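Local coordinates for putative trimethylamine methyltransferase (PDB 4YYC), which probably acts as a methyltransferase of the trimethylamine methyltransferase (MttB) family, at residues Leu167-Pro172 with Glu494-Pro499; Arg162-Leu167 with Ser402-Phe407; Ala121-Arg126 with Tyr203-Phe208. All blocks are in the same frame, centred on the assembly; numbering follows the deposited sequence.

Interaction 1. Residues Leu167-Pro172 with Glu494-Pro499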
loop_
_atom_site.group_PDB
_atom_site.type_symbol
_atom_site.label_atom_id
_atom_site.label_comp_id
_atom_site.label_asym_id
_atom_site.label_seq_id
_atom_site.Cartn_x
_atom_site.Cartn_y
_atom_site.Cartn_z
ATOM N N LEU A 167 22.857 -11.550 -0.187
ATOM C CA LEU A 167 22.079 -10.322 -0.279
ATOM C C LEU A 167 21.149 -10.140 0.901
ATOM O O LEU A 167 20.959 -9.007 1.385
ATOM C CB LEU A 167 21.271 -10.317 -1.580
ATOM C CG LEU A 167 22.093 -10.249 -2.887
ATOM C CD1 LEU A 167 21.121 -10.375 -4.039
ATOM C CD2 LEU A 167 22.887 -8.980 -3.038
ATOM N N ALA A 168 20.608 -11.247 1.409
ATOM C CA ALA A 168 19.779 -11.192 2.601
ATOM C C ALA A 168 20.587 -10.811 3.854
ATOM O O ALA A 168 20.086 -10.069 4.711
ATOM C CB ALA A 168 19.091 -12.525 2.846
ATOM N N TYR A 169 21.825 -11.298 3.940
ATOM C CA TYR A 169 22.735 -10.927 5.031
ATOM C C TYR A 169 23.009 -9.421 5.006
ATOM O O TYR A 169 23.028 -8.768 6.039
ATOM C CB TYR A 169 24.032 -11.742 4.924
ATOM C CG TYR A 169 25.107 -11.278 5.845
ATOM C CD1 TYR A 169 25.035 -11.536 7.198
ATOM C CD2 TYR A 169 26.176 -10.508 5.365
ATOM C CE1 TYR A 169 26.041 -11.127 8.056
ATOM C CE2 TYR A 169 27.188 -10.090 6.222
ATOM C CZ TYR A 169 27.104 -10.397 7.556
ATOM O OH TYR A 169 28.073 -9.977 8.422
HETATM N N MSE A 170 23.211 -8.867 3.810
HETATM C CA MSE A 170 23.546 -7.463 3.658
HETATM C C MSE A 170 22.348 -6.541 3.745
HETATM O O MSE A 170 22.505 -5.409 4.205
HETATM C CB MSE A 170 24.275 -7.235 2.356
HETATM C CG MSE A 170 25.646 -7.871 2.399
HETATM SE SE MSE A 170 26.677 -7.590 0.743
HETATM C CE MSE A 170 25.828 -8.839 -0.457
ATOM N N ALA A 171 21.174 -6.957 3.287
ATOM C CA ALA A 171 19.968 -6.096 3.252
ATOM C C ALA A 171 19.650 -5.660 4.701
ATOM O O ALA A 171 19.382 -6.514 5.555
ATOM C CB ALA A 171 18.806 -6.848 2.699
ATOM N N PRO A 172 19.609 -4.342 4.975
ATOM C CA PRO A 172 19.544 -3.957 6.391
ATOM C C PRO A 172 18.228 -4.326 7.090
ATOM O O PRO A 172 18.235 -4.562 8.298
ATOM C CB PRO A 172 19.693 -2.436 6.376
ATOM C CG PRO A 172 20.238 -2.104 5.069
ATOM C CD PRO A 172 20.039 -3.235 4.113
ATOM N N GLU A 494 30.075 -7.774 -4.753
ATOM C CA GLU A 494 31.522 -7.498 -4.800
ATOM C C GLU A 494 32.116 -7.144 -3.455
ATOM O O GLU A 494 33.249 -7.541 -3.174
ATOM C CB GLU A 494 31.845 -6.394 -5.820
ATOM C CG GLU A 494 31.738 -6.926 -7.218
ATOM N N HIS A 495 31.369 -6.423 -2.619
ATOM C CA HIS A 495 31.861 -5.987 -1.329
ATOM C C HIS A 495 31.583 -6.878 -0.155
ATOM O O HIS A 495 32.128 -6.664 0.911
ATOM C CB HIS A 495 31.445 -4.547 -1.092
ATOM C CG HIS A 495 32.119 -3.625 -2.066
ATOM N ND1 HIS A 495 31.527 -3.232 -3.248
ATOM C CD2 HIS A 495 33.387 -3.142 -2.104
ATOM C CE1 HIS A 495 32.368 -2.476 -3.931
ATOM N NE2 HIS A 495 33.502 -2.399 -3.257
ATOM N N TYR A 496 30.774 -7.897 -0.378
ATOM C CA TYR A 496 30.418 -8.850 0.657
ATOM C C TYR A 496 31.628 -9.462 1.355
ATOM O O TYR A 496 32.622 -9.822 0.710
ATOM C CB TYR A 496 29.585 -9.966 0.019
ATOM C CG TYR A 496 29.324 -11.117 0.935
ATOM C CD1 TYR A 496 28.263 -11.107 1.809
ATOM C CD2 TYR A 496 30.133 -12.244 0.895
ATOM C CE1 TYR A 496 28.008 -12.191 2.645
ATOM C CE2 TYR A 496 29.898 -13.315 1.723
ATOM C CZ TYR A 496 28.828 -13.285 2.597
ATOM O OH TYR A 496 28.581 -14.360 3.413
ATOM N N GLU A 497 31.533 -9.551 2.678
ATOM C CA GLU A 497 32.488 -10.300 3.500
ATOM C C GLU A 497 31.696 -11.227 4.380
ATOM O O GLU A 497 30.780 -10.784 5.054
ATOM C CB GLU A 497 33.256 -9.356 4.384
ATOM C CG GLU A 497 34.223 -8.504 3.603
ATOM C CD GLU A 497 35.131 -7.681 4.498
ATOM O OE1 GLU A 497 35.511 -8.169 5.597
ATOM O OE2 GLU A 497 35.449 -6.546 4.104
ATOM N N ALA A 498 32.030 -12.497 4.357
ATOM C CA ALA A 498 31.276 -13.466 5.124
ATOM C C ALA A 498 31.406 -13.212 6.628
ATOM O O ALA A 498 32.483 -12.866 7.099
ATOM C CB ALA A 498 31.692 -14.880 4.779
ATOM N N PRO A 499 30.322 -13.387 7.374
ATOM C CA PRO A 499 30.412 -13.292 8.829
ATOM C C PRO A 499 31.273 -14.433 9.378
ATOM O O PRO A 499 31.236 -15.538 8.867
ATOM C CB PRO A 499 28.970 -13.454 9.299
ATOM C CG PRO A 499 28.269 -14.135 8.197
ATOM C CD PRO A 499 28.985 -13.796 6.918
HETATM O O HOH W 1 30.413 -9.496 7.440
#

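Interaction 2. Residues Arg162-Leu167 with Ser402-Phe407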
loop_
_atom_site.group_PDB
_atom_site.type_symbol
_atom_site.label_atom_id
_atom_site.label_comp_id
_atom_site.label_asym_id
_atom_site.label_seq_id
_atom_site.Cartn_x
_atom_site.Cartn_y
_atom_site.Cartn_z
ATOM N N ARG A 162 23.490 -19.169 -2.793
ATOM C CA ARG A 162 24.470 -18.443 -1.995
ATOM C C ARG A 162 24.373 -16.932 -2.205
ATOM O O ARG A 162 24.432 -16.171 -1.231
ATOM C CB ARG A 162 25.873 -18.935 -2.286
ATOM C CG ARG A 162 26.097 -20.308 -1.700
ATOM C CD ARG A 162 27.383 -20.880 -2.206
ATOM N NE ARG A 162 27.675 -22.145 -1.579
ATOM C CZ ARG A 162 28.803 -22.823 -1.803
ATOM N NH1 ARG A 162 29.752 -22.364 -2.650
ATOM N NH2 ARG A 162 28.989 -23.959 -1.146
ATOM N N ASN A 163 24.204 -16.501 -3.448
ATOM C CA ASN A 163 24.057 -15.074 -3.704
ATOM C C ASN A 163 22.855 -14.479 -2.939
ATOM O O ASN A 163 22.953 -13.366 -2.417
ATOM C CB ASN A 163 23.951 -14.770 -5.180
ATOM C CG ASN A 163 25.262 -14.907 -5.906
ATOM O OD1 ASN A 163 26.330 -14.861 -5.288
ATOM N ND2 ASN A 163 25.204 -15.054 -7.220
ATOM N N PHE A 164 21.732 -15.169 -2.930
ATOM C CA PHE A 164 20.557 -14.691 -2.201
ATOM C C PHE A 164 20.793 -14.676 -0.708
ATOM O O PHE A 164 20.346 -13.748 -0.048
ATOM C CB PHE A 164 19.279 -15.430 -2.563
ATOM C CG PHE A 164 18.696 -15.004 -3.912
ATOM C CD1 PHE A 164 18.045 -13.784 -4.050
ATOM C CD2 PHE A 164 18.744 -15.854 -5.029
ATOM C CE1 PHE A 164 17.508 -13.396 -5.275
ATOM C CE2 PHE A 164 18.230 -15.443 -6.279
ATOM C CZ PHE A 164 17.647 -14.203 -6.387
ATOM N N VAL A 165 21.498 -15.690 -0.183
ATOM C CA VAL A 165 21.860 -15.651 1.209
ATOM C C VAL A 165 22.731 -14.429 1.516
ATOM O O VAL A 165 22.521 -13.738 2.514
ATOM C CB VAL A 165 22.499 -16.951 1.686
ATOM C CG1 VAL A 165 22.962 -16.821 3.121
ATOM C CG2 VAL A 165 21.471 -18.074 1.608
ATOM N N LYS A 166 23.711 -14.169 0.655
ATOM C CA LYS A 166 24.564 -13.003 0.807
ATOM C C LYS A 166 23.772 -11.691 0.790
ATOM O O LYS A 166 23.977 -10.823 1.628
ATOM C CB LYS A 166 25.660 -12.969 -0.270
ATOM C CG LYS A 166 26.665 -14.131 -0.202
ATOM C CD LYS A 166 27.625 -14.034 -1.378
ATOM C CE LYS A 166 28.709 -15.081 -1.286
ATOM N NZ LYS A 166 29.628 -15.110 -2.443
ATOM N N LEU A 167 22.857 -11.550 -0.187
ATOM C CA LEU A 167 22.079 -10.322 -0.279
ATOM C C LEU A 167 21.149 -10.140 0.901
ATOM O O LEU A 167 20.959 -9.007 1.385
ATOM C CB LEU A 167 21.271 -10.317 -1.580
ATOM C CG LEU A 167 22.093 -10.249 -2.887
ATOM C CD1 LEU A 167 21.121 -10.375 -4.039
ATOM C CD2 LEU A 167 22.887 -8.980 -3.038
ATOM N N SER A 402 12.912 -16.405 -8.414
ATOM C CA SER A 402 13.662 -15.538 -7.479
ATOM C C SER A 402 14.442 -14.578 -8.335
ATOM O O SER A 402 15.265 -15.000 -9.165
ATOM C CB SER A 402 14.608 -16.330 -6.569
ATOM O OG SER A 402 13.814 -17.131 -5.697
ATOM N N SER A 403 14.117 -13.285 -8.238
ATOM C CA SER A 403 14.741 -12.239 -9.083
ATOM C C SER A 403 15.717 -11.388 -8.306
ATOM O O SER A 403 15.362 -10.837 -7.286
ATOM C CB SER A 403 13.657 -11.372 -9.677
ATOM O OG SER A 403 14.183 -10.169 -10.212
ATOM N N TYR A 404 16.958 -11.273 -8.783
ATOM C CA TYR A 404 17.928 -10.445 -8.107
ATOM C C TYR A 404 17.444 -8.983 -8.105
ATOM O O TYR A 404 17.530 -8.306 -7.076
ATOM C CB TYR A 404 19.273 -10.519 -8.828
ATOM C CG TYR A 404 20.045 -11.819 -8.639
ATOM C CD1 TYR A 404 19.801 -12.928 -9.395
ATOM C CD2 TYR A 404 21.083 -11.870 -7.775
ATOM C CE1 TYR A 404 20.532 -14.097 -9.252
ATOM C CE2 TYR A 404 21.874 -13.011 -7.662
ATOM C CZ TYR A 404 21.550 -14.137 -8.379
ATOM O OH TYR A 404 22.308 -15.302 -8.232
ATOM N N GLU A 405 16.988 -8.496 -9.240
ATOM C CA GLU A 405 16.602 -7.095 -9.315
ATOM C C GLU A 405 15.394 -6.843 -8.406
ATOM O O GLU A 405 15.340 -5.831 -7.672
ATOM C CB GLU A 405 16.297 -6.660 -10.769
ATOM C CG GLU A 405 17.583 -6.544 -11.589
ATOM C CD GLU A 405 17.337 -6.367 -13.070
ATOM O OE1 GLU A 405 16.180 -6.320 -13.487
ATOM O OE2 GLU A 405 18.336 -6.302 -13.854
ATOM N N LYS A 406 14.410 -7.731 -8.499
ATOM C CA LYS A 406 13.238 -7.600 -7.659
ATOM C C LYS A 406 13.596 -7.652 -6.165
ATOM O O LYS A 406 13.050 -6.896 -5.366
ATOM C CB LYS A 406 12.241 -8.670 -8.005
ATOM C CG LYS A 406 11.002 -8.767 -7.138
ATOM C CD LYS A 406 10.088 -7.657 -7.364
ATOM C CE LYS A 406 8.574 -7.887 -7.000
ATOM N NZ LYS A 406 8.395 -8.709 -5.738
ATOM N N PHE A 407 14.515 -8.524 -5.788
ATOM C CA PHE A 407 14.944 -8.582 -4.410
ATOM C C PHE A 407 15.444 -7.222 -3.929
ATOM O O PHE A 407 15.107 -6.770 -2.845
ATOM C CB PHE A 407 16.056 -9.639 -4.254
ATOM C CG PHE A 407 16.514 -9.799 -2.846
ATOM C CD1 PHE A 407 17.468 -8.921 -2.283
ATOM C CD2 PHE A 407 15.998 -10.826 -2.064
ATOM C CE1 PHE A 407 17.872 -9.074 -0.963
ATOM C CE2 PHE A 407 16.453 -10.989 -0.740
ATOM C CZ PHE A 407 17.352 -10.107 -0.202
#

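Interaction 3. Residues Ala121-Arg126 with Tyr203-Phe208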
loop_
_atom_site.group_PDB
_atom_site.type_symbol
_atom_site.label_atom_id
_atom_site.label_comp_id
_atom_site.label_asym_id
_atom_site.label_seq_id
_atom_site.Cartn_x
_atom_site.Cartn_y
_atom_site.Cartn_z
ATOM N N ALA A 121 19.570 -16.766 16.616
ATOM C CA ALA A 121 20.542 -16.724 15.513
ATOM C C ALA A 121 21.896 -17.097 16.054
ATOM O O ALA A 121 22.197 -16.895 17.232
ATOM C CB ALA A 121 20.589 -15.315 14.929
ATOM N N ARG A 122 22.771 -17.569 15.187
ATOM C CA ARG A 122 24.087 -17.978 15.647
ATOM C C ARG A 122 24.903 -16.782 16.144
ATOM O O ARG A 122 25.747 -16.948 16.991
ATOM C CB ARG A 122 24.823 -18.759 14.571
ATOM C CG ARG A 122 25.274 -17.935 13.368
ATOM C CD ARG A 122 25.934 -18.848 12.354
ATOM N NE ARG A 122 26.637 -18.206 11.249
ATOM C CZ ARG A 122 27.855 -17.698 11.308
ATOM N NH1 ARG A 122 28.549 -17.703 12.442
ATOM N NH2 ARG A 122 28.429 -17.196 10.216
ATOM N N ASN A 123 24.627 -15.588 15.610
ATOM C CA ASN A 123 25.054 -14.341 16.213
ATOM C C ASN A 123 23.866 -13.833 17.033
ATOM O O ASN A 123 22.889 -13.401 16.456
ATOM C CB ASN A 123 25.443 -13.316 15.147
ATOM C CG ASN A 123 25.694 -11.929 15.701
ATOM O OD1 ASN A 123 25.612 -11.678 16.906
ATOM N ND2 ASN A 123 26.070 -11.010 14.806
ATOM N N PRO A 124 23.956 -13.867 18.382
ATOM C CA PRO A 124 22.799 -13.539 19.224
ATOM C C PRO A 124 22.254 -12.138 19.050
ATOM O O PRO A 124 21.072 -11.899 19.297
ATOM C CB PRO A 124 23.337 -13.725 20.645
ATOM C CG PRO A 124 24.485 -14.648 20.486
ATOM C CD PRO A 124 25.114 -14.257 19.192
ATOM N N GLU A 125 23.069 -11.231 18.552
ATOM C CA GLU A 125 22.571 -9.895 18.206
ATOM C C GLU A 125 21.505 -9.897 17.114
ATOM O O GLU A 125 20.761 -8.919 16.965
ATOM C CB GLU A 125 23.703 -8.997 17.768
ATOM C CG GLU A 125 24.652 -8.664 18.898
ATOM C CD GLU A 125 23.929 -8.101 20.129
ATOM O OE1 GLU A 125 23.347 -7.001 19.999
ATOM O OE2 GLU A 125 23.911 -8.776 21.202
ATOM N N ARG A 126 21.448 -10.974 16.345
ATOM C CA ARG A 126 20.486 -11.120 15.265
ATOM C C ARG A 126 19.277 -11.941 15.670
ATOM O O ARG A 126 18.457 -12.275 14.847
ATOM C CB ARG A 126 21.143 -11.682 14.023
ATOM C CG ARG A 126 22.385 -10.883 13.660
ATOM C CD ARG A 126 22.414 -10.543 12.221
ATOM N NE ARG A 126 23.633 -9.868 11.769
ATOM C CZ ARG A 126 23.940 -8.595 11.977
ATOM N NH1 ARG A 126 23.162 -7.797 12.711
ATOM N NH2 ARG A 126 25.055 -8.116 11.438
ATOM N N TYR A 203 27.328 -18.212 5.074
ATOM C CA TYR A 203 27.246 -16.922 4.401
ATOM C C TYR A 203 26.383 -15.918 5.120
ATOM O O TYR A 203 26.280 -14.755 4.688
ATOM C CB TYR A 203 26.795 -17.102 2.964
ATOM C CG TYR A 203 27.766 -17.944 2.164
ATOM C CD1 TYR A 203 28.979 -17.422 1.760
ATOM C CD2 TYR A 203 27.493 -19.271 1.863
ATOM C CE1 TYR A 203 29.878 -18.200 1.037
ATOM C CE2 TYR A 203 28.382 -20.075 1.157
ATOM C CZ TYR A 203 29.564 -19.528 0.732
ATOM O OH TYR A 203 30.459 -20.326 0.041
ATOM N N SER A 204 25.802 -16.318 6.249
ATOM C CA SER A 204 24.970 -15.387 7.032
ATOM C C SER A 204 25.110 -15.736 8.506
ATOM O O SER A 204 25.566 -16.850 8.837
ATOM C CB SER A 204 23.517 -15.548 6.640
ATOM O OG SER A 204 22.745 -14.502 7.215
ATOM N N ASP A 205 24.704 -14.818 9.362
ATOM C CA ASP A 205 24.545 -15.102 10.787
ATOM C C ASP A 205 23.155 -14.721 11.292
ATOM O O ASP A 205 22.955 -14.610 12.492
ATOM C CB ASP A 205 25.651 -14.433 11.612
ATOM C CG ASP A 205 25.645 -12.923 11.509
ATOM O OD1 ASP A 205 24.795 -12.362 10.819
ATOM O OD2 ASP A 205 26.519 -12.301 12.186
ATOM N N LYS A 206 22.222 -14.544 10.355
ATOM C CA LYS A 206 20.834 -14.243 10.663
ATOM C C LYS A 206 20.062 -15.539 10.852
ATOM O O LYS A 206 20.457 -16.574 10.366
ATOM C CB LYS A 206 20.213 -13.370 9.569
ATOM C CG LYS A 206 20.778 -11.966 9.506
ATOM C CD LYS A 206 20.258 -11.092 8.375
ATOM C CE LYS A 206 20.925 -9.727 8.390
ATOM N NZ LYS A 206 20.366 -8.868 7.313
ATOM N N PRO A 207 18.922 -15.495 11.552
ATOM C CA PRO A 207 18.188 -16.742 11.807
ATOM C C PRO A 207 17.660 -17.368 10.511
ATOM O O PRO A 207 17.252 -16.661 9.619
ATOM C CB PRO A 207 17.044 -16.335 12.696
ATOM C CG PRO A 207 17.132 -14.907 12.875
ATOM C CD PRO A 207 18.335 -14.332 12.225
ATOM N N PHE A 208 17.698 -18.686 10.438
ATOM C CA PHE A 208 17.402 -19.397 9.198
ATOM C C PHE A 208 16.332 -20.454 9.401
ATOM O O PHE A 208 15.960 -20.783 10.546
ATOM C CB PHE A 208 18.696 -19.949 8.595
ATOM C CG PHE A 208 19.356 -21.022 9.426
ATOM C CD1 PHE A 208 18.941 -22.334 9.330
ATOM C CD2 PHE A 208 20.381 -20.718 10.329
ATOM C CE1 PHE A 208 19.557 -23.339 10.070
ATOM C CE2 PHE A 208 20.973 -21.706 11.090
ATOM C CZ PHE A 208 20.559 -23.030 10.964
HETATM O O HOH W 2 27.423 -10.020 11.102
#

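Interaction 1. Residues Leu167-Pro172 with Glu494-Pro499
The polar link between Tyr169 and the Glu497 backbone runs through one water. Tyr169 OH lies 2.6 Å from that water, and the water donates to Glu497 O at 2.7 Å. The rest of the contact is apolar packing at the C-terminal end of helix 158-170, against the chain that leaves helix 481-495. It includes a CH-pi contact and a Met-aromatic contact.

Tyr169 carries most of it. Its CG stands anti to the backbone N (chi1 170°), which sends the ring out from the helix toward Pro499. There Pro499 CD sits over one face of the Tyr169 ring, offset toward the rim and 4.1 Å from the ring centroid. Pro499 CG reaches Tyr169 CE1 at 3.7 Å, so the proline lies along the hydroxyl end of the ring.

Across the ring, Tyr169 CD2 meets Tyr496 CE1 at 3.7 Å. The planes of the Tyr169 and Tyr496 rings are 81° apart and their centroids 5.9 Å apart. The Tyr496 hydroxyl looks past this contact and bonds to Tyr203 O, which fixes the far end of the ring.

Met170 is modelled as selenomethionine. Met170 SE lies at the edge of the Tyr496 ring, 5.3 Å from the Tyr496 ring centroid. Trp492 of helix 481-495 packs on the same side chain. The helix is ending here: Ala171 is the first residue to leave helical geometry, and the carbonyls of Ala168 and Tyr169 accept hydrogen bonds from Lys206 NZ. Tyr496 likewise begins the non-helical chain after helix 481-495. The Met170 chain bends at its last torsion (chi3 -76°), and Met170 SE rests 3.8 Å from Tyr496 CB.

Interaction 2. Residues Arg162-Leu167 with Ser402-Phe407
Helix 158-170 packs on the junction where strand 401-403 turns into helix 404-420, and Phe164 is the side chain that fills it. Ser403 is the N-cap of the second helix: its OG accepts from Lys406 N at 3.0 Å. The contact is buried. The Ser402 side chain is about 10 Å from the bound unknown ligand.

The end of the Phe164 ring points at the strand-helix corner. Phe164 CZ is 3.7 Å from Ser402 CB, while Ser403 O and Tyr404 N lie at the ring edge, near its plane. The same CZ sits over one face of the Tyr404 ring, offset toward the rim. The centroids of the Phe164 and Tyr404 rings are 4.6 Å apart and the planes 32° apart.

Tyr404 is also held at its hydroxyl. Asn163 ND2 donates to Tyr404 OH at 3.1 Å, nearly straight (167°), with the oxygen in the amide plane. Asn163 CB lies at the edge of the tyrosine ring. Tyr404 OH has a second partner in Asp160 OD1, one turn before Asn163 on helix 158-170. Two bonds therefore grip this oxygen, which is consistent with the tyrosine hydroxyl donating its hydrogen bond to the carboxylate and accepting the one from Asn163.

Leu167 closes the other end. Its CD1 approaches Tyr404 CD2 at 4.0 Å, and Leu493 of helix 481-495 packs against the same leucine. Phe407 CG is anti to the backbone N (chi1 -178°), which carries the ring toward helix 158-170. Phe407 CD2 then meets Phe164 CD1 at 4.1 Å, and its CE1 touches Leu167 CB at 3.7 Å.

Interaction 3. Residues Ala121-Arg126 with Tyr203-Phe208
The loop 121-126, between strands 116-119 and 128-131, grips both carboxylate oxygens of Asp205 on the way from helix 192-202 to strand 208-209. Arg126 NE forms a salt bridge with Asp205 OD1 at 2.9 Å, on the syn side of the carboxylate. Asn123 ND2 donates to Asp205 OD2 at 3.0 Å, from above the carboxylate plane. Asp205 CG lies between backbone N and carbonyl carbon (chi1 62°), which turns the carboxylate to this loop. A water links Arg126 NH2 to Asp205 OD2. Asn123 OD1 accepts from Glu125 N (an Asx turn) and Ser204 OG from Lys206 N (an ST turn).

Arg122 NE donates to Ser204 O at 3.0 Å on a lone pair, and NH2 adds a weak bond to the same oxygen. Its NH1 binds Tyr500 O. Asp205 CB lies over one guanidinium face. An alanine in place of Arg122 is likely to leave Ser204 O and Tyr500 O without these donors and open a gap beside Asp205.

Arg126 CD rests 3.5 Å from Lys206 CG, and Ala121 CB is 3.7 Å from Pro207 CD. Asp205 O is buried without a partner, but Arg126, Asn123 and water bind the carboxylate and probably keep it ionised.

From the N terminus, interaction 3 opens first: 121-126 returns to 203-208, closing a loop with 76 residues between. Helix 158-170 lies inside that loop and sends out the other two contacts. Interaction 2 spans 234 residues to 402-407, and interaction 1 spans 321 to 494-499. None nests; every pair crosses. Interactions 1 and 2 share Leu167. Interactions 1 and 3 meet through the Tyr496 hydroxyl at Tyr203 and through Lys206 at the end of helix 158-170. Interactions 2 and 3 touch by packing of Val165 on Ser204. Interactions 1 and 2 tie the chain after helix 481-495 and the start of helix 404-420 to helix 158-170; interaction 3 ties the lead-in to strand 208-209 to loop 121-126.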